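Local atomic coordinates of heat-inducible transcription repressor HrcA (Thermotoga maritima, PDB entry 1STZ), a protein that probably binds DNA and represses the class I heat-shock operons for GrpE-DnaK-DnaJ and GroES-GroEL, preventing their induction. Residues A[60-63]-A[67-70]; A[106-111]-A[124-129]; A[254-259]-A[279-284]; A[269-274]-A[320-325]. All blocks are in the same frame, centred on the assembly; numbering follows the deposited sequence.

Contact 1 lies in the N-terminal, probably DNA-binding part of the chain, while contacts 2, 3 and 4 sit in the body that carries the five-stranded sheet. The centre of contact 1 is about 39 Å from that of contact 2, about 28 Å from contact 3 and about 29 Å from contact 4, and it touches none of them. Contacts 2 and 4 are neighbours, their centres 14 Å apart: E106 and L127 of contact 2 pack on Y323, V320 and F321 of contact 4, and both contacts touch the second subunit. Contacts 3 and 4, with centres 19 Å apart, meet where I279 packs on the backbone of R274. Their segments alternate along the chain.

Contact 1: residues A[60-63]-A[67-70]; sequences KKLE and YIYQ
L62 and E63, near the end of helix 52-64, meet Y67 and I68 where the chain turns into the short strand 68-69. The arrangement is consistent with the junction of helix and wing in a winged helix-turn-helix domain, a DNA-binding fold. The tight side combines one backbone bond with hydrocarbon packing. The amide N of Y67 donates to L62 O at 2.9 Å, with 156° at the hydrogen, and the same oxygen lies at the edge of the Y67 ring, near its plane. I68 brings its longer branch inward: CG1 stands between backbone N and carbonyl carbon (chi1 61°), a torsion that turns CD1 to L62 CB, 3.7 Å away, and leaves CG1 3.6 Å from E63 N. L62 CD2 and Y67 CD1 are 4.1 Å apart, the side chains crossing nearly at right angles. A leucine suits this buried place because its apolar, branched end can meet Y67 and also V22, L23 and I26 of helix 17-33.

The other side is looser and polar. E63 sends an extended chain past the strand, and its OE1 is 4.1 Å from Q70 N; OE2 makes a long, weak ion pair with R77. In addition, E63 CA approaches I68 O at 3.6 Å in a CA-H...O contact. Chemically, the probable wing is joined to the helix by a backbone bond and aliphatic contacts; the carboxylate adds at most a weak electrostatic link.

Contact 2: residues A[106-111]-A[124-129]; sequences ETFKSM and GNLLAR
F108 and L126 join a loop to helix 116-131 in the body of the protein, whose C-terminal domain is grouped with the GAF-like folds: an antiparallel sheet covered by helices, here 116-131 and 314-334. The loop holding F108 runs between helix 103-106 and helix 116-131, and the contact is a small apolar one, burying 121 Å² in all.

The phenylalanine can be followed outward from its backbone. Its CB lies 3.6 Å from L126 CD2, the shortest approach between the two segments. With CG anti to the backbone N (chi1 -177°), the ring then swings beside that methyl: F108 CG is 4.2 Å and CD1 4.0 Å from L126 CD2, which meets the ring obliquely. Beyond CD1 the ring draws away from the leucine, and the side chain finds other company in L122 and A123, one turn earlier on the same helix, and in R327 of helix 314-334. A broad, flat ring suits a place between two helices, since it can touch 116-131 and R327 of helix 314-334 together.

L126 directs its CB toward the loop and engages it with a single branch, CD2. The leucine also packs on L182 of the second subunit, and T107 meets that same residue, so this apolar patch continues across the subunit interface. T107 only brushes the helix: its OG1 is hydrogen-bonded to A104 O and stands 4.5 Å from L126 CD2.

Contact 3: residues A[254-259]-A[279-284]; sequences LEEVKD and IGRKKL
E256 and L284 have the nearest CA atoms of the two backbones, 8.4 Å apart, between a type I turn (E256 to D259) leaving helix 247-256 and the loop before strand 287-296. Side chains bridge the gap: R281, extended from CG to NE, brings its guanidinium to two carboxylates. A long arginine suits this place, its coplanar N-H groups serving E256 and D259 together. NH1 donates to E256 OE1 at 2.7 Å, meeting that oxygen nearly along its C-O axis although the glutamate oxygen lies 27° out of the guanidinium plane. The E256 carboxylate and R281 guanidinium planes are 79° apart.

The same NH1 donates to D259 OD1 at 3.2 Å; here the aspartate oxygen lies in the guanidinium plane, but the donor comes from above the carboxylate. A weak bond from NH2 reaches OD1, at 3.3 Å. The network ties the turn between helices 247-256 and 260-266 to the loop joining strands 272-275 and 287-296, in a domain whose family is grouped with GAF domains. D259 is short enough to serve as N-cap of helix 260-266, its OD2 accepting from F262 N.

Beside the charged groups is a small apolar contact. E256 bends at chi2 (-56°), resting its aliphatic part on leucine while its carboxylate turns to R281: L284 CD1 is 3.7 Å from E256 CB. L284 and R281 both pack on F262.

Contact 4: residues A[269-274]-A[320-325]; sequences EGITVR and VFEYIL
I271 carries one side of this contact alone, dividing its branches among F321, E322 and L325 on helix 314-334. Its CD1 lies against the stem of the glutamate, 3.6 Å from E322 CG and equally near E322 CA. CG2 faces the phenylalanine, 3.9 Å from F321 CD2, and meets the ring obliquely as the side chains slide past each other in opposite directions. I271 and L325 reach toward each other tip to tip, their CD1 atoms 4.0 Å apart and I271 CG1 3.9 Å from L325 CD1. A branched residue suits the site: CG2 stands anti to the backbone N while CG1 lies beside that N (chi1 -63°) and CD1 continues outward, which sends the CG2 methyl to F321 and the CG1-CD1 branch to E322 and, one turn on, L325.

In the next shell, F321 is set against V304 and L306 of strand 299-309 and L127 of helix 116-131, and L325 also rests on V304. The isoleucine is positioned by strand 272-275, the edge strand of the five-stranded sheet within this chain. Backbone hydrogen bonds between T272 and S291 and between R274 and V289 tie that strand to its neighbour 287-296. The contact thus packs the entry to an edge strand onto a helix that covers the sheet of a GAF-like domain. Because the atoms that meet are all carbon, its cohesion across the two segments is hydrophobic and dispersive, with E322 contributing its methylenes.

Contact 1: residues A[60-63]-A[67-70]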
loop_
_atom_site.group_PDB
_atom_site.type_symbol
_atom_site.label_atom_id
_atom_site.label_comp_id
_atom_site.label_asym_id
_atom_site.label_seq_id
_atom_site.Cartn_x
_atom_site.Cartn_y
_atom_site.Cartn_z
ATOM N N LYS A 60 28.936 9.457 34.203
ATOM C CA LYS A 60 29.224 8.868 35.511
ATOM C C LYS A 60 27.979 8.995 36.395
ATOM O O LYS A 60 27.582 8.042 37.070
ATOM C CB LYS A 60 30.424 9.560 36.174
ATOM C CG LYS A 60 31.643 8.653 36.423
ATOM C CD LYS A 60 32.466 8.422 35.147
ATOM C CE LYS A 60 31.952 7.234 34.325
ATOM N NZ LYS A 60 31.192 7.666 33.098
ATOM N N LYS A 61 27.365 10.177 36.375
ATOM C CA LYS A 61 26.119 10.404 37.097
ATOM C C LYS A 61 24.983 9.502 36.588
ATOM O O LYS A 61 24.192 8.992 37.370
ATOM C CB LYS A 61 25.716 11.876 37.004
ATOM C CG LYS A 61 24.477 12.238 37.817
ATOM C CD LYS A 61 24.293 13.755 37.896
ATOM C CE LYS A 61 23.339 14.164 39.012
ATOM N NZ LYS A 61 23.176 15.649 39.085
ATOM N N LEU A 62 24.915 9.296 35.279
ATOM C CA LEU A 62 23.855 8.478 34.683
ATOM C C LEU A 62 23.987 7.021 35.115
ATOM O O LEU A 62 22.988 6.337 35.384
ATOM C CB LEU A 62 23.909 8.580 33.162
ATOM C CG LEU A 62 23.418 9.905 32.569
ATOM C CD1 LEU A 62 23.670 9.933 31.065
ATOM C CD2 LEU A 62 21.945 10.136 32.875
ATOM N N GLU A 63 25.227 6.555 35.158
ATOM C CA GLU A 63 25.550 5.219 35.626
ATOM C C GLU A 63 25.323 5.062 37.141
ATOM O O GLU A 63 24.852 4.024 37.597
ATOM C CB GLU A 63 27.004 4.903 35.291
ATOM C CG GLU A 63 27.470 3.583 35.860
ATOM C CD GLU A 63 28.722 3.072 35.193
ATOM O OE1 GLU A 63 29.017 1.875 35.372
ATOM O OE2 GLU A 63 29.414 3.860 34.505
ATOM N N TYR A 67 20.885 4.410 34.953
ATOM C CA TYR A 67 20.321 4.607 33.614
ATOM C C TYR A 67 21.111 3.900 32.520
ATOM O O TYR A 67 20.559 3.592 31.458
ATOM C CB TYR A 67 20.235 6.104 33.284
ATOM C CG TYR A 67 19.142 6.826 34.045
ATOM C CD1 TYR A 67 19.439 7.744 35.046
ATOM C CD2 TYR A 67 17.808 6.562 33.776
ATOM C CE1 TYR A 67 18.426 8.391 35.740
ATOM C CE2 TYR A 67 16.792 7.205 34.467
ATOM C CZ TYR A 67 17.102 8.110 35.435
ATOM O OH TYR A 67 16.079 8.721 36.106
ATOM N N ILE A 68 22.399 3.659 32.783
ATOM C CA ILE A 68 23.315 3.043 31.825
ATOM C C ILE A 68 24.348 2.168 32.533
ATOM O O ILE A 68 24.606 2.342 33.720
ATOM C CB ILE A 68 24.042 4.120 31.010
ATOM C CG1 ILE A 68 24.888 5.031 31.914
ATOM C CG2 ILE A 68 23.052 4.948 30.199
ATOM C CD1 ILE A 68 25.763 6.032 31.136
ATOM N N TYR A 69 24.954 1.245 31.798
ATOM C CA TYR A 69 26.047 0.430 32.326
ATOM C C TYR A 69 27.223 0.316 31.360
ATOM O O TYR A 69 27.104 0.605 30.192
ATOM C CB TYR A 69 25.544 -0.970 32.724
ATOM C CG TYR A 69 25.265 -1.937 31.593
ATOM C CD1 TYR A 69 26.206 -2.874 31.205
ATOM C CD2 TYR A 69 24.028 -1.945 30.938
ATOM C CE1 TYR A 69 25.937 -3.780 30.175
ATOM C CE2 TYR A 69 23.751 -2.847 29.913
ATOM C CZ TYR A 69 24.703 -3.753 29.544
ATOM O OH TYR A 69 24.429 -4.628 28.540
ATOM N N GLN A 70 28.351 -0.146 31.883
ATOM C CA GLN A 70 29.567 -0.332 31.110
ATOM C C GLN A 70 29.785 -1.830 30.868
ATOM O O GLN A 70 30.090 -2.559 31.806
ATOM C CB GLN A 70 30.752 0.269 31.867
ATOM C CG GLN A 70 32.070 0.092 31.160
ATOM C CD GLN A 70 33.260 0.566 31.963
ATOM O OE1 GLN A 70 34.223 1.055 31.389
ATOM N NE2 GLN A 70 33.209 0.404 33.283
#

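Contact 2: residues A[106-111]-A[124-129]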
loop_
_atom_site.group_PDB
_atom_site.type_symbol
_atom_site.label_atom_id
_atom_site.label_comp_id
_atom_site.label_asym_id
_atom_site.label_seq_id
_atom_site.Cartn_x
_atom_site.Cartn_y
_atom_site.Cartn_z
ATOM N N GLU A 106 -0.867 4.545 7.333
ATOM C CA GLU A 106 -2.131 5.080 6.824
ATOM C C GLU A 106 -2.676 4.308 5.615
ATOM O O GLU A 106 -3.846 4.502 5.256
ATOM C CB GLU A 106 -2.002 6.553 6.461
ATOM C CG GLU A 106 -1.839 7.485 7.653
ATOM C CD GLU A 106 -1.678 8.935 7.211
ATOM O OE1 GLU A 106 -0.972 9.713 7.914
ATOM O OE2 GLU A 106 -2.249 9.298 6.138
ATOM N N THR A 107 -1.863 3.439 5.004
ATOM C CA THR A 107 -2.358 2.543 3.959
ATOM C C THR A 107 -3.257 1.442 4.489
ATOM O O THR A 107 -3.887 0.724 3.704
ATOM C CB THR A 107 -1.235 1.892 3.136
ATOM O OG1 THR A 107 -0.509 0.932 3.939
ATOM C CG2 THR A 107 -0.216 2.932 2.646
ATOM N N PHE A 108 -3.322 1.284 5.806
ATOM C CA PHE A 108 -4.200 0.271 6.356
ATOM C C PHE A 108 -5.641 0.614 5.999
ATOM O O PHE A 108 -6.105 1.733 6.196
ATOM C CB PHE A 108 -4.081 0.127 7.862
ATOM C CG PHE A 108 -4.932 -0.977 8.415
ATOM C CD1 PHE A 108 -4.588 -2.295 8.215
ATOM C CD2 PHE A 108 -6.111 -0.703 9.084
ATOM C CE1 PHE A 108 -5.386 -3.336 8.699
ATOM C CE2 PHE A 108 -6.920 -1.757 9.585
ATOM C CZ PHE A 108 -6.546 -3.059 9.391
ATOM N N LYS A 109 -6.325 -0.353 5.447
ATOM C CA LYS A 109 -7.753 -0.229 5.222
ATOM C C LYS A 109 -8.414 -1.552 5.506
ATOM O O LYS A 109 -7.905 -2.617 5.139
ATOM C CB LYS A 109 -8.063 0.204 3.795
ATOM C CG LYS A 109 -7.318 -0.544 2.723
ATOM C CD LYS A 109 -7.949 -0.249 1.349
ATOM C CE LYS A 109 -6.913 0.063 0.289
ATOM N NZ LYS A 109 -7.514 0.078 -1.090
ATOM N N SER A 110 -9.529 -1.451 6.207
ATOM C CA SER A 110 -10.500 -2.525 6.288
ATOM C C SER A 110 -11.403 -2.362 5.076
ATOM O O SER A 110 -12.185 -3.246 4.774
ATOM C CB SER A 110 -11.313 -2.432 7.569
ATOM O OG SER A 110 -11.134 -1.178 8.183
ATOM N N MET A 111 -11.284 -1.210 4.410
ATOM C CA MET A 111 -11.880 -0.944 3.099
ATOM C C MET A 111 -13.319 -1.405 3.114
ATOM O O MET A 111 -14.019 -1.030 4.068
ATOM C CB MET A 111 -10.988 -1.443 1.942
ATOM C CG MET A 111 -10.606 -2.918 1.888
ATOM S SD MET A 111 -9.566 -3.290 0.402
ATOM C CE MET A 111 -10.734 -3.384 -0.951
ATOM N N GLY A 124 -2.545 -7.480 11.769
ATOM C CA GLY A 124 -1.420 -8.133 12.427
ATOM C C GLY A 124 -0.191 -8.115 11.544
ATOM O O GLY A 124 0.936 -7.813 11.986
ATOM N N ASN A 125 -0.421 -8.354 10.260
ATOM C CA ASN A 125 0.651 -8.388 9.306
ATOM C C ASN A 125 1.261 -7.020 8.995
ATOM O O ASN A 125 2.484 -6.925 8.828
ATOM C CB ASN A 125 0.221 -9.146 8.062
ATOM C CG ASN A 125 0.215 -10.673 8.300
ATOM O OD1 ASN A 125 1.269 -11.302 8.358
ATOM N ND2 ASN A 125 -0.968 -11.247 8.508
ATOM N N LEU A 126 0.442 -5.967 8.936
ATOM C CA LEU A 126 0.981 -4.633 8.696
ATOM C C LEU A 126 1.771 -4.155 9.937
ATOM O O LEU A 126 2.842 -3.567 9.815
ATOM C CB LEU A 126 -0.124 -3.638 8.371
ATOM C CG LEU A 126 0.376 -2.227 8.037
ATOM C CD1 LEU A 126 1.219 -2.216 6.771
ATOM C CD2 LEU A 126 -0.783 -1.253 7.858
ATOM N N LEU A 127 1.210 -4.412 11.111
ATOM C CA LEU A 127 1.832 -4.075 12.373
ATOM C C LEU A 127 3.203 -4.774 12.520
ATOM O O LEU A 127 4.180 -4.137 12.875
ATOM C CB LEU A 127 0.913 -4.474 13.538
ATOM C CG LEU A 127 0.854 -3.704 14.861
ATOM C CD1 LEU A 127 0.394 -4.593 16.020
ATOM C CD2 LEU A 127 2.073 -2.975 15.239
ATOM N N ALA A 128 3.245 -6.080 12.276
ATOM C CA ALA A 128 4.484 -6.867 12.338
ATOM C C ALA A 128 5.518 -6.359 11.347
ATOM O O ALA A 128 6.694 -6.192 11.682
ATOM C CB ALA A 128 4.197 -8.346 12.045
ATOM N N ARG A 129 5.084 -6.122 10.120
ATOM C CA ARG A 129 5.989 -5.649 9.078
ATOM C C ARG A 129 6.628 -4.294 9.375
ATOM O O ARG A 129 7.834 -4.137 9.223
ATOM C CB ARG A 129 5.266 -5.574 7.752
ATOM C CG ARG A 129 6.156 -5.152 6.620
ATOM C CD ARG A 129 5.630 -5.546 5.271
ATOM N NE ARG A 129 4.253 -5.100 5.069
ATOM C CZ ARG A 129 3.655 -5.008 3.880
ATOM N NH1 ARG A 129 4.313 -5.317 2.760
ATOM N NH2 ARG A 129 2.387 -4.603 3.806
#

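Contact 3: residues A[254-259]-A[279-284]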
loop_
_atom_site.group_PDB
_atom_site.type_symbol
_atom_site.label_atom_id
_atom_site.label_comp_id
_atom_site.label_asym_id
_atom_site.label_seq_id
_atom_site.Cartn_x
_atom_site.Cartn_y
_atom_site.Cartn_z
ATOM N N LEU A 254 8.002 -18.017 22.550
ATOM C CA LEU A 254 6.986 -18.872 21.955
ATOM C C LEU A 254 6.353 -19.744 23.033
ATOM O O LEU A 254 5.174 -19.986 23.000
ATOM C CB LEU A 254 7.583 -19.742 20.854
ATOM C CG LEU A 254 8.007 -18.929 19.630
ATOM C CD1 LEU A 254 8.832 -19.787 18.654
ATOM C CD2 LEU A 254 6.795 -18.310 18.939
ATOM N N GLU A 255 7.143 -20.160 24.011
ATOM C CA GLU A 255 6.613 -20.866 25.164
ATOM C C GLU A 255 5.701 -20.001 26.078
ATOM O O GLU A 255 4.616 -20.433 26.439
ATOM C CB GLU A 255 7.761 -21.498 25.959
ATOM C CG GLU A 255 7.474 -22.909 26.453
ATOM C CD GLU A 255 7.871 -24.020 25.463
ATOM O OE1 GLU A 255 9.046 -24.497 25.534
ATOM O OE2 GLU A 255 7.003 -24.448 24.638
ATOM N N GLU A 256 6.119 -18.787 26.424
ATOM C CA GLU A 256 5.434 -17.999 27.461
ATOM C C GLU A 256 4.136 -17.372 26.973
ATOM O O GLU A 256 3.201 -17.154 27.724
ATOM C CB GLU A 256 6.353 -16.905 27.990
ATOM C CG GLU A 256 7.576 -17.450 28.728
ATOM C CD GLU A 256 7.215 -18.381 29.872
ATOM O OE1 GLU A 256 6.426 -17.970 30.741
ATOM O OE2 GLU A 256 7.714 -19.528 29.906
ATOM N N VAL A 257 4.129 -17.078 25.692
ATOM C CA VAL A 257 3.010 -16.538 24.971
ATOM C C VAL A 257 1.753 -17.447 24.969
ATOM O O VAL A 257 0.648 -16.960 24.718
ATOM C CB VAL A 257 3.545 -16.234 23.537
ATOM C CG1 VAL A 257 2.697 -16.767 22.453
ATOM C CG2 VAL A 257 3.895 -14.744 23.415
ATOM N N LYS A 258 1.932 -18.745 25.225
ATOM C CA LYS A 258 0.814 -19.680 25.390
ATOM C C LYS A 258 0.113 -19.551 26.748
ATOM O O LYS A 258 -0.977 -20.091 26.935
ATOM C CB LYS A 258 1.291 -21.138 25.252
ATOM C CG LYS A 258 1.942 -21.508 23.900
ATOM C CD LYS A 258 2.633 -22.881 23.993
ATOM C CE LYS A 258 3.632 -23.108 22.856
ATOM N NZ LYS A 258 2.954 -23.135 21.488
ATOM N N ASP A 259 0.774 -18.906 27.709
ATOM C CA ASP A 259 0.226 -18.701 29.050
ATOM C C ASP A 259 -0.721 -17.489 29.022
ATOM O O ASP A 259 -0.268 -16.340 29.115
ATOM C CB ASP A 259 1.379 -18.491 30.043
ATOM C CG ASP A 259 0.925 -18.505 31.501
ATOM O OD1 ASP A 259 1.761 -18.841 32.373
ATOM O OD2 ASP A 259 -0.233 -18.198 31.875
ATOM N N ILE A 279 8.278 -6.793 32.198
ATOM C CA ILE A 279 7.452 -7.884 31.677
ATOM C C ILE A 279 7.054 -8.886 32.777
ATOM O O ILE A 279 5.926 -9.346 32.829
ATOM C CB ILE A 279 8.170 -8.585 30.490
ATOM C CG1 ILE A 279 8.298 -7.602 29.332
ATOM C CG2 ILE A 279 7.401 -9.840 30.023
ATOM C CD1 ILE A 279 8.958 -8.183 28.098
ATOM N N GLY A 280 7.988 -9.188 33.660
ATOM C CA GLY A 280 7.713 -10.000 34.825
ATOM C C GLY A 280 8.273 -11.397 34.780
ATOM O O GLY A 280 8.076 -12.139 35.737
ATOM N N ARG A 281 8.960 -11.771 33.701
ATOM C CA ARG A 281 9.601 -13.098 33.634
ATOM C C ARG A 281 10.983 -12.938 33.055
ATOM O O ARG A 281 11.135 -12.374 31.953
ATOM C CB ARG A 281 8.768 -14.047 32.783
ATOM C CG ARG A 281 7.440 -14.399 33.448
ATOM C CD ARG A 281 6.761 -15.666 32.950
ATOM N NE ARG A 281 5.634 -15.986 33.828
ATOM C CZ ARG A 281 4.542 -16.655 33.477
ATOM N NH1 ARG A 281 4.405 -17.127 32.260
ATOM N NH2 ARG A 281 3.574 -16.876 34.370
ATOM N N LYS A 282 11.985 -13.395 33.803
ATOM C CA LYS A 282 13.393 -13.243 33.416
ATOM C C LYS A 282 13.693 -13.797 32.008
ATOM O O LYS A 282 14.507 -13.257 31.296
ATOM C CB LYS A 282 14.326 -13.932 34.427
ATOM C CG LYS A 282 14.566 -13.136 35.690
ATOM C CD LYS A 282 15.305 -11.825 35.416
ATOM C CE LYS A 282 16.036 -11.278 36.643
ATOM N NZ LYS A 282 15.143 -10.494 37.554
ATOM N N LYS A 283 13.027 -14.869 31.619
ATOM C CA LYS A 283 13.254 -15.484 30.310
ATOM C C LYS A 283 12.928 -14.550 29.140
ATOM O O LYS A 283 13.417 -14.747 28.034
ATOM C CB LYS A 283 12.432 -16.775 30.193
ATOM C CG LYS A 283 13.026 -17.911 30.990
ATOM C CD LYS A 283 12.267 -19.226 30.737
ATOM C CE LYS A 283 13.008 -20.447 31.289
ATOM N NZ LYS A 283 14.325 -20.115 31.907
ATOM N N LEU A 284 12.114 -13.533 29.408
ATOM C CA LEU A 284 11.706 -12.563 28.412
ATOM C C LEU A 284 12.360 -11.175 28.589
ATOM O O LEU A 284 11.929 -10.204 27.974
ATOM C CB LEU A 284 10.179 -12.460 28.422
ATOM C CG LEU A 284 9.402 -13.787 28.266
ATOM C CD1 LEU A 284 7.936 -13.600 28.517
ATOM C CD2 LEU A 284 9.614 -14.364 26.866
#

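Contact 4: residues A[269-274]-A[320-325]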
loop_
_atom_site.group_PDB
_atom_site.type_symbol
_atom_site.label_atom_id
_atom_site.label_comp_id
_atom_site.label_asym_id
_atom_site.label_seq_id
_atom_site.Cartn_x
_atom_site.Cartn_y
_atom_site.Cartn_z
ATOM N N GLU A 269 -4.268 -0.275 31.434
ATOM C CA GLU A 269 -5.318 0.670 31.022
ATOM C C GLU A 269 -4.829 1.496 29.837
ATOM O O GLU A 269 -3.944 2.340 29.980
ATOM C CB GLU A 269 -5.680 1.627 32.154
ATOM C CG GLU A 269 -5.953 0.981 33.509
ATOM C CD GLU A 269 -5.522 1.871 34.675
ATOM O OE1 GLU A 269 -4.370 2.386 34.646
ATOM O OE2 GLU A 269 -6.325 2.054 35.625
ATOM N N GLY A 270 -5.426 1.272 28.679
ATOM C CA GLY A 270 -4.969 1.887 27.446
ATOM C C GLY A 270 -3.702 1.239 26.937
ATOM O O GLY A 270 -3.314 0.153 27.365
ATOM N N ILE A 271 -3.037 1.912 26.022
ATOM C CA ILE A 271 -1.836 1.386 25.421
ATOM C C ILE A 271 -0.635 1.603 26.353
ATOM O O ILE A 271 -0.431 2.703 26.840
ATOM C CB ILE A 271 -1.613 2.053 24.046
ATOM C CG1 ILE A 271 -2.781 1.697 23.119
ATOM C CG2 ILE A 271 -0.266 1.644 23.466
ATOM C CD1 ILE A 271 -2.777 2.441 21.813
ATOM N N THR A 272 0.116 0.537 26.624
ATOM C CA THR A 272 1.351 0.615 27.414
ATOM C C THR A 272 2.468 -0.183 26.767
ATOM O O THR A 272 2.242 -1.025 25.875
ATOM C CB THR A 272 1.150 0.057 28.863
ATOM O OG1 THR A 272 0.709 -1.304 28.802
ATOM C CG2 THR A 272 0.037 0.785 29.648
ATOM N N VAL A 273 3.682 0.066 27.238
ATOM C CA VAL A 273 4.814 -0.791 26.930
ATOM C C VAL A 273 5.412 -1.340 28.222
ATOM O O VAL A 273 5.423 -0.667 29.232
ATOM C CB VAL A 273 5.896 -0.044 26.077
ATOM C CG1 VAL A 273 6.683 0.977 26.924
ATOM C CG2 VAL A 273 6.828 -1.031 25.442
ATOM N N ARG A 274 5.832 -2.589 28.192
ATOM C CA ARG A 274 6.593 -3.200 29.279
ATOM C C ARG A 274 7.961 -3.559 28.694
ATOM O O ARG A 274 8.037 -4.311 27.733
ATOM C CB ARG A 274 5.885 -4.433 29.827
ATOM C CG ARG A 274 4.652 -4.040 30.646
ATOM C CD ARG A 274 3.937 -5.219 31.253
ATOM N NE ARG A 274 2.843 -4.827 32.120
ATOM C CZ ARG A 274 2.969 -4.385 33.368
ATOM N NH1 ARG A 274 4.157 -4.280 33.969
ATOM N NH2 ARG A 274 1.873 -4.055 34.031
ATOM N N VAL A 320 2.663 3.213 15.282
ATOM C CA VAL A 320 2.084 2.209 14.421
ATOM C C VAL A 320 1.048 1.376 15.188
ATOM O O VAL A 320 -0.003 1.070 14.648
ATOM C CB VAL A 320 3.162 1.288 13.820
ATOM C CG1 VAL A 320 2.546 0.123 13.102
ATOM C CG2 VAL A 320 4.014 2.048 12.861
ATOM N N PHE A 321 1.333 1.075 16.453
ATOM C CA PHE A 321 0.503 0.198 17.277
ATOM C C PHE A 321 -0.773 0.908 17.589
ATOM O O PHE A 321 -1.844 0.381 17.364
ATOM C CB PHE A 321 1.245 -0.168 18.545
ATOM C CG PHE A 321 0.575 -1.217 19.404
ATOM C CD1 PHE A 321 0.870 -2.551 19.226
ATOM C CD2 PHE A 321 -0.249 -0.851 20.464
ATOM C CE1 PHE A 321 0.324 -3.519 20.050
ATOM C CE2 PHE A 321 -0.809 -1.815 21.302
ATOM C CZ PHE A 321 -0.539 -3.148 21.085
ATOM N N GLU A 322 -0.656 2.140 18.054
ATOM C CA GLU A 322 -1.816 2.951 18.331
ATOM C C GLU A 322 -2.738 3.179 17.099
ATOM O O GLU A 322 -3.959 3.077 17.214
ATOM C CB GLU A 322 -1.394 4.291 18.932
ATOM C CG GLU A 322 -2.593 5.110 19.359
ATOM C CD GLU A 322 -2.256 6.435 20.025
ATOM O OE1 GLU A 322 -1.322 7.141 19.571
ATOM O OE2 GLU A 322 -2.977 6.790 20.986
ATOM N N TYR A 323 -2.171 3.502 15.942
ATOM C CA TYR A 323 -2.983 3.670 14.722
ATOM C C TYR A 323 -3.798 2.419 14.401
ATOM O O TYR A 323 -4.994 2.509 14.180
ATOM C CB TYR A 323 -2.108 4.035 13.523
ATOM C CG TYR A 323 -2.864 4.489 12.290
ATOM C CD1 TYR A 323 -3.166 5.838 12.085
ATOM C CD2 TYR A 323 -3.263 3.582 11.318
ATOM C CE1 TYR A 323 -3.841 6.254 10.956
ATOM C CE2 TYR A 323 -3.938 3.996 10.185
ATOM C CZ TYR A 323 -4.230 5.318 10.014
ATOM O OH TYR A 323 -4.889 5.712 8.880
ATOM N N ILE A 324 -3.153 1.254 14.405
ATOM C CA ILE A 324 -3.808 0.006 14.004
ATOM C C ILE A 324 -4.880 -0.401 15.005
ATOM O O ILE A 324 -5.963 -0.832 14.606
ATOM C CB ILE A 324 -2.778 -1.155 13.800
ATOM C CG1 ILE A 324 -2.194 -1.119 12.399
ATOM C CG2 ILE A 324 -3.450 -2.529 13.846
ATOM C CD1 ILE A 324 -1.182 -0.176 12.218
ATOM N N LEU A 325 -4.567 -0.291 16.292
ATOM C CA LEU A 325 -5.546 -0.564 17.327
ATOM C C LEU A 325 -6.770 0.307 17.151
ATOM O O LEU A 325 -7.871 -0.193 17.250
ATOM C CB LEU A 325 -5.001 -0.337 18.725
ATOM C CG LEU A 325 -4.655 -1.518 19.638
ATOM C CD1 LEU A 325 -4.621 -0.995 21.030
ATOM C CD2 LEU A 325 -5.616 -2.666 19.540
#